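Local coordinates for manganese-binding protein (Chlamydia trachomatis, PDB 6NSI) that binds iron, manganese and nickel ions, with a preference for ferrous iron, and delivers them to the permease of an ABC transporter for import, at residues L59-S64 and P99-W104; T166-F171 and L200-Q205. All blocks are in the same frame, centred on the assembly; numbering follows the deposited sequence.

Contact 1 (L59-S64 and P99-W104); sequences LGLEHS and PDPHIW. With FE (Fe (III) ion), chain B.
L59 lays its side chain against the turn of 99-104 that carries an iron ligand. Its CB rests on P101, 4.0 Å from the proline CB, and its CG stands beside the backbone N (chi1 -42°), a setting that sends CD1 on to meet CG2 of I103 at 3.9 Å. The two side chains cross at about a right angle, L59 CD1 touching CD1 of I103 as well. The carbonyl of L59 is covered too: its O lies 3.4 Å from CG of P99 and close to CB of P101, so the oxygen sits in van der Waals contact with both proline rings. L61 reaches the same proline CB from another direction, its own CB also 4.0 Å away. With its CG anti to the backbone N (chi1 -171°), it carries CD2 to the six-membered ring of W104, 3.9 Å from CZ3. P101 suits this place because a compact apolar ring can take two leucines at its CB while helping to fix the backbone just ahead of H102. That histidine binds iron(III) through NE2 at 2.2 Å, and D100 is its second-shell partner: OD1 accepts from ND1 of H102 at 2.7 Å on its syn side and from the backbone N of H102 on its anti side, the latter forming an Asx turn. The ND1 bond fixes the imidazole's rotation and would probably make it a stronger donor to the metal; the backbone bond, reaching OD1 from the opposite face, keeps the carboxylate in position. W104, its NE1 hydrogen-bonded to the carbonyl of S259, lies next to the metal ligand D260. The contact thus joins the loop between strand 54-56 and helix 65-71 to the one between strand 98-99 and helix 107-124, while Y173 of helix 172-178 bonds to the carbonyl of D100.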
loop_
_atom_site.group_PDB
_atom_site.type_symbol
_atom_site.label_atom_id
_atom_site.label_comp_id
_atom_site.label_asym_id
_atom_site.label_seq_id
_atom_site.Cartn_x
_atom_site.Cartn_y
_atom_site.Cartn_z
ATOM N N LEU A 59 9.608 4.465 -6.014
ATOM C CA LEU A 59 8.597 5.526 -5.975
ATOM C C LEU A 59 8.754 6.402 -4.737
ATOM O O LEU A 59 7.779 6.979 -4.242
ATOM C CB LEU A 59 7.171 4.957 -6.058
ATOM C CG LEU A 59 6.924 3.816 -7.062
ATOM C CD1 LEU A 59 5.489 3.281 -6.981
ATOM C CD2 LEU A 59 7.254 4.240 -8.485
ATOM N N GLY A 60 9.978 6.483 -4.217
ATOM C CA GLY A 60 10.290 7.314 -3.069
ATOM C C GLY A 60 10.020 6.717 -1.702
ATOM O O GLY A 60 10.148 7.432 -0.703
ATOM N N LEU A 61 9.644 5.437 -1.609
ATOM C CA LEU A 61 9.304 4.883 -0.300
ATOM C C LEU A 61 10.540 4.702 0.572
ATOM O O LEU A 61 10.471 4.847 1.803
ATOM C CB LEU A 61 8.581 3.547 -0.459
ATOM C CG LEU A 61 8.016 3.027 0.865
ATOM C CD1 LEU A 61 6.971 4.009 1.430
ATOM C CD2 LEU A 61 7.431 1.633 0.650
ATOM N N GLU A 62 11.666 4.348 -0.037
ATOM C CA GLU A 62 12.937 4.184 0.670
ATOM C C GLU A 62 13.771 5.459 0.566
ATOM O O GLU A 62 14.922 5.431 0.147
ATOM C CB GLU A 62 13.688 2.975 0.107
ATOM C CG GLU A 62 12.962 1.626 0.287
ATOM C CD GLU A 62 12.079 1.230 -0.912
ATOM O OE1 GLU A 62 12.198 1.844 -2.003
ATOM O OE2 GLU A 62 11.252 0.299 -0.765
ATOM N N HIS A 63 13.200 6.606 0.937
ATOM C CA HIS A 63 13.792 7.900 0.601
ATOM C C HIS A 63 14.649 8.499 1.714
ATOM O O HIS A 63 15.200 9.590 1.530
ATOM C CB HIS A 63 12.696 8.897 0.199
ATOM C CG HIS A 63 12.105 9.651 1.351
ATOM N ND1 HIS A 63 12.681 10.794 1.869
ATOM C CD2 HIS A 63 10.982 9.433 2.076
ATOM C CE1 HIS A 63 11.945 11.239 2.873
ATOM N NE2 HIS A 63 10.907 10.432 3.017
ATOM N N SER A 64 14.767 7.830 2.857
ATOM C CA SER A 64 15.640 8.307 3.918
ATOM C C SER A 64 17.100 8.289 3.471
ATOM O O SER A 64 17.515 7.469 2.648
ATOM C CB SER A 64 15.466 7.449 5.165
ATOM O OG SER A 64 16.316 6.313 5.125
ATOM N N PRO A 99 6.149 11.476 -5.960
ATOM C CA PRO A 99 5.435 10.283 -6.436
ATOM C C PRO A 99 4.699 9.594 -5.300
ATOM O O PRO A 99 5.111 9.636 -4.132
ATOM C CB PRO A 99 6.553 9.395 -6.987
ATOM C CG PRO A 99 7.736 9.760 -6.145
ATOM C CD PRO A 99 7.594 11.231 -5.811
ATOM N N ASP A 100 3.586 8.960 -5.653
ATOM C CA ASP A 100 2.792 8.228 -4.680
ATOM C C ASP A 100 3.258 6.780 -4.657
ATOM O O ASP A 100 3.004 6.044 -5.633
ATOM C CB ASP A 100 1.309 8.307 -5.017
ATOM C CG ASP A 100 0.434 7.694 -3.944
ATOM O OD1 ASP A 100 0.951 6.872 -3.152
ATOM O OD2 ASP A 100 -0.777 8.038 -3.884
ATOM N N PRO A 101 3.883 6.313 -3.576
ATOM C CA PRO A 101 4.444 4.952 -3.553
ATOM C C PRO A 101 3.446 3.843 -3.242
ATOM O O PRO A 101 3.823 2.665 -3.337
ATOM C CB PRO A 101 5.498 5.042 -2.445
ATOM C CG PRO A 101 4.889 6.030 -1.486
ATOM C CD PRO A 101 4.202 7.060 -2.343
ATOM N N HIS A 102 2.196 4.168 -2.887
ATOM C CA HIS A 102 1.315 3.193 -2.245
ATOM C C HIS A 102 0.611 2.270 -3.225
ATOM O O HIS A 102 -0.613 2.106 -3.144
ATOM C CB HIS A 102 0.263 3.915 -1.393
ATOM C CG HIS A 102 0.859 4.816 -0.355
ATOM N ND1 HIS A 102 1.119 6.153 -0.587
ATOM C CD2 HIS A 102 1.243 4.575 0.924
ATOM C CE1 HIS A 102 1.637 6.694 0.505
ATOM N NE2 HIS A 102 1.717 5.760 1.436
ATOM N N ILE A 103 1.361 1.626 -4.128
ATOM C CA ILE A 103 0.711 0.799 -5.149
ATOM C C ILE A 103 0.231 -0.548 -4.627
ATOM O O ILE A 103 -0.532 -1.231 -5.323
ATOM C CB ILE A 103 1.652 0.578 -6.353
ATOM C CG1 ILE A 103 2.986 -0.030 -5.899
ATOM C CG2 ILE A 103 1.863 1.894 -7.127
ATOM C CD1 ILE A 103 3.947 -0.439 -7.064
ATOM N N TRP A 104 0.645 -0.962 -3.427
ATOM C CA TRP A 104 0.270 -2.277 -2.912
ATOM C C TRP A 104 -1.177 -2.355 -2.434
ATOM O O TRP A 104 -1.611 -3.437 -2.018
ATOM C CB TRP A 104 1.201 -2.689 -1.764
ATOM C CG TRP A 104 1.182 -1.686 -0.626
ATOM C CD1 TRP A 104 0.304 -1.646 0.426
ATOM C CD2 TRP A 104 2.063 -0.573 -0.456
ATOM N NE1 TRP A 104 0.596 -0.571 1.253
ATOM C CE2 TRP A 104 1.674 0.098 0.737
ATOM C CE3 TRP A 104 3.156 -0.082 -1.181
ATOM C CZ2 TRP A 104 2.337 1.232 1.206
ATOM C CZ3 TRP A 104 3.813 1.045 -0.710
ATOM C CH2 TRP A 104 3.400 1.691 0.472
HETATM FE FE FE B . 2.264 5.871 3.550
#

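Contact 2 (T166-F171 and L200-Q205); sequences TGHNAF and LSPEAQ. With FE (Fe (III) ion), chain B.
H168 sets the edge of its imidazole against the backbone of L200: CD2 is 3.3 Å from the carbonyl O of L200, which lies near the ring plane. CG of P202 covers one face of the ring and CB of A170 the opposite one, 3.5 Å from the plane and offset toward the rim. A histidine fits here because one ring serves two polar partners: NE2 binds iron(III) at 2.2 Å, and ND1 is hydrogen-bonded to the carboxylate of E229, which helps hold the ring's rotation. H36, H102 and D260 complete this three-histidine, one-aspartate site, consistent with membership of the solute-binding protein 9 family. Next along the chain, N169 is the centre of an inverse gamma turn, and its side chain runs beside that of L200, pointing the same way. The leucine methyl CD2 lies 3.3 Å from the asparagine's backbone O. With CG anti to the backbone N (chi1 -174°), the amide lies alongside that methyl, ND2 3.5 Å from CD2, while OD1 is bonded to S172 and ND2 to E95. Within 166-171, OG1 of T166 donates to the carbonyl O of H168 (2.6 Å), a bond inside the loop between strand 164-165 and helix 172-178.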
loop_
_atom_site.group_PDB
_atom_site.type_symbol
_atom_site.label_atom_id
_atom_site.label_comp_id
_atom_site.label_asym_id
_atom_site.label_seq_id
_atom_site.Cartn_x
_atom_site.Cartn_y
_atom_site.Cartn_z
ATOM N N THR A 166 -9.226 9.097 5.235
ATOM C CA THR A 166 -8.241 8.334 5.990
ATOM C C THR A 166 -7.230 9.257 6.664
ATOM O O THR A 166 -7.279 10.480 6.525
ATOM C CB THR A 166 -7.489 7.349 5.094
ATOM O OG1 THR A 166 -6.679 8.098 4.170
ATOM C CG2 THR A 166 -8.482 6.457 4.341
ATOM N N GLY A 167 -6.306 8.629 7.408
ATOM C CA GLY A 167 -5.322 9.386 8.165
ATOM C C GLY A 167 -4.322 10.109 7.278
ATOM O O GLY A 167 -4.090 11.313 7.449
ATOM N N HIS A 168 -3.671 9.374 6.359
ATOM C CA HIS A 168 -2.859 9.999 5.319
ATOM C C HIS A 168 -3.244 9.418 3.967
ATOM O O HIS A 168 -4.114 8.550 3.864
ATOM C CB HIS A 168 -1.342 9.894 5.601
ATOM C CG HIS A 168 -0.697 8.567 5.297
ATOM N ND1 HIS A 168 -1.017 7.399 5.968
ATOM C CD2 HIS A 168 0.350 8.259 4.488
ATOM C CE1 HIS A 168 -0.234 6.420 5.541
ATOM N NE2 HIS A 168 0.602 6.914 4.647
ATOM N N ASN A 169 -2.591 9.946 2.933
ATOM C CA ASN A 169 -2.912 9.654 1.534
ATOM C C ASN A 169 -2.189 8.376 1.097
ATOM O O ASN A 169 -1.229 8.387 0.333
ATOM C CB ASN A 169 -2.544 10.848 0.655
ATOM C CG ASN A 169 -2.977 10.664 -0.778
ATOM O OD1 ASN A 169 -3.801 9.792 -1.078
ATOM N ND2 ASN A 169 -2.411 11.465 -1.684
ATOM N N ALA A 170 -2.690 7.252 1.607
ATOM C CA ALA A 170 -2.164 5.938 1.279
ATOM C C ALA A 170 -3.106 5.118 0.409
ATOM O O ALA A 170 -2.724 4.026 -0.024
ATOM C CB ALA A 170 -1.858 5.145 2.561
ATOM N N PHE A 171 -4.315 5.610 0.132
ATOM C CA PHE A 171 -5.314 4.823 -0.582
ATOM C C PHE A 171 -5.745 5.467 -1.902
ATOM O O PHE A 171 -6.844 5.194 -2.404
ATOM C CB PHE A 171 -6.515 4.566 0.328
ATOM C CG PHE A 171 -6.153 3.804 1.591
ATOM C CD1 PHE A 171 -5.818 4.484 2.758
ATOM C CD2 PHE A 171 -6.131 2.413 1.597
ATOM C CE1 PHE A 171 -5.481 3.788 3.919
ATOM C CE2 PHE A 171 -5.792 1.704 2.754
ATOM C CZ PHE A 171 -5.476 2.390 3.918
ATOM N N LEU A 200 1.264 12.295 1.524
ATOM C CA LEU A 200 1.829 10.936 1.232
ATOM C C LEU A 200 2.721 10.345 2.348
ATOM O O LEU A 200 2.808 9.142 2.429
ATOM C CB LEU A 200 2.618 11.015 -0.080
ATOM C CG LEU A 200 1.818 11.242 -1.359
ATOM C CD1 LEU A 200 2.727 11.430 -2.548
ATOM C CD2 LEU A 200 0.844 10.124 -1.632
ATOM N N SER A 201 3.280 11.186 3.207
ATOM C CA SER A 201 4.285 10.995 4.237
ATOM C C SER A 201 3.740 11.444 5.589
ATOM O O SER A 201 3.160 12.535 5.688
ATOM C CB SER A 201 5.565 11.762 3.899
ATOM O OG SER A 201 6.176 11.245 2.730
ATOM N N PRO A 202 3.773 10.586 6.477
ATOM C CA PRO A 202 3.358 11.023 7.823
ATOM C C PRO A 202 4.259 12.087 8.426
ATOM O O PRO A 202 3.853 12.723 9.409
ATOM C CB PRO A 202 3.409 9.730 8.648
ATOM C CG PRO A 202 3.371 8.625 7.655
ATOM C CD PRO A 202 4.034 9.142 6.417
ATOM N N GLU A 203 5.456 12.308 7.872
ATOM C CA GLU A 203 6.407 13.221 8.503
ATOM C C GLU A 203 6.035 14.694 8.342
ATOM O O GLU A 203 6.523 15.528 9.117
ATOM C CB GLU A 203 7.815 12.977 7.946
ATOM C CG GLU A 203 8.934 13.228 8.952
ATOM C CD GLU A 203 10.276 12.636 8.507
ATOM O OE1 GLU A 203 10.381 12.190 7.339
ATOM O OE2 GLU A 203 11.227 12.615 9.324
ATOM N N ALA A 204 5.179 15.034 7.374
ATOM C CA ALA A 204 4.790 16.426 7.177
ATOM C C ALA A 204 3.910 16.921 8.326
ATOM O O ALA A 204 3.177 16.153 8.958
ATOM C CB ALA A 204 4.056 16.596 5.845
ATOM N N GLN A 205 3.996 18.226 8.596
ATOM C CA GLN A 205 3.197 18.858 9.640
ATOM C C GLN A 205 1.760 19.057 9.167
ATOM O O GLN A 205 1.532 19.543 8.055
ATOM C CB GLN A 205 3.810 20.206 10.020
ATOM C CG GLN A 205 3.399 20.703 11.392
ATOM C CD GLN A 205 3.897 19.801 12.508
ATOM O OE1 GLN A 205 5.030 19.310 12.470
ATOM N NE2 GLN A 205 3.050 19.574 13.508
HETATM FE FE FE B . 2.264 5.871 3.550
#

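In the fold
Contact 1 closes along the chain before contact 2 opens, yet their centres lie only 12 Å apart and the same iron(III) ion touches both. All four segments lie largely in loops. Residues 59-64 follow strand 54-56 of the four-stranded parallel sheet, 99-104 lead toward helix 107-124, and the two segments of contact 2 precede helices 172-178 and 208-221. The pairs also pack directly: CB of H102 is 3.3 Å from the O of A170, and O of P99 meets CD1 of L200. Ligands distant in sequence thus meet at one metal ion: H102 from contact 1, H168 from contact 2, and H36 and D260 from elsewhere in the chain.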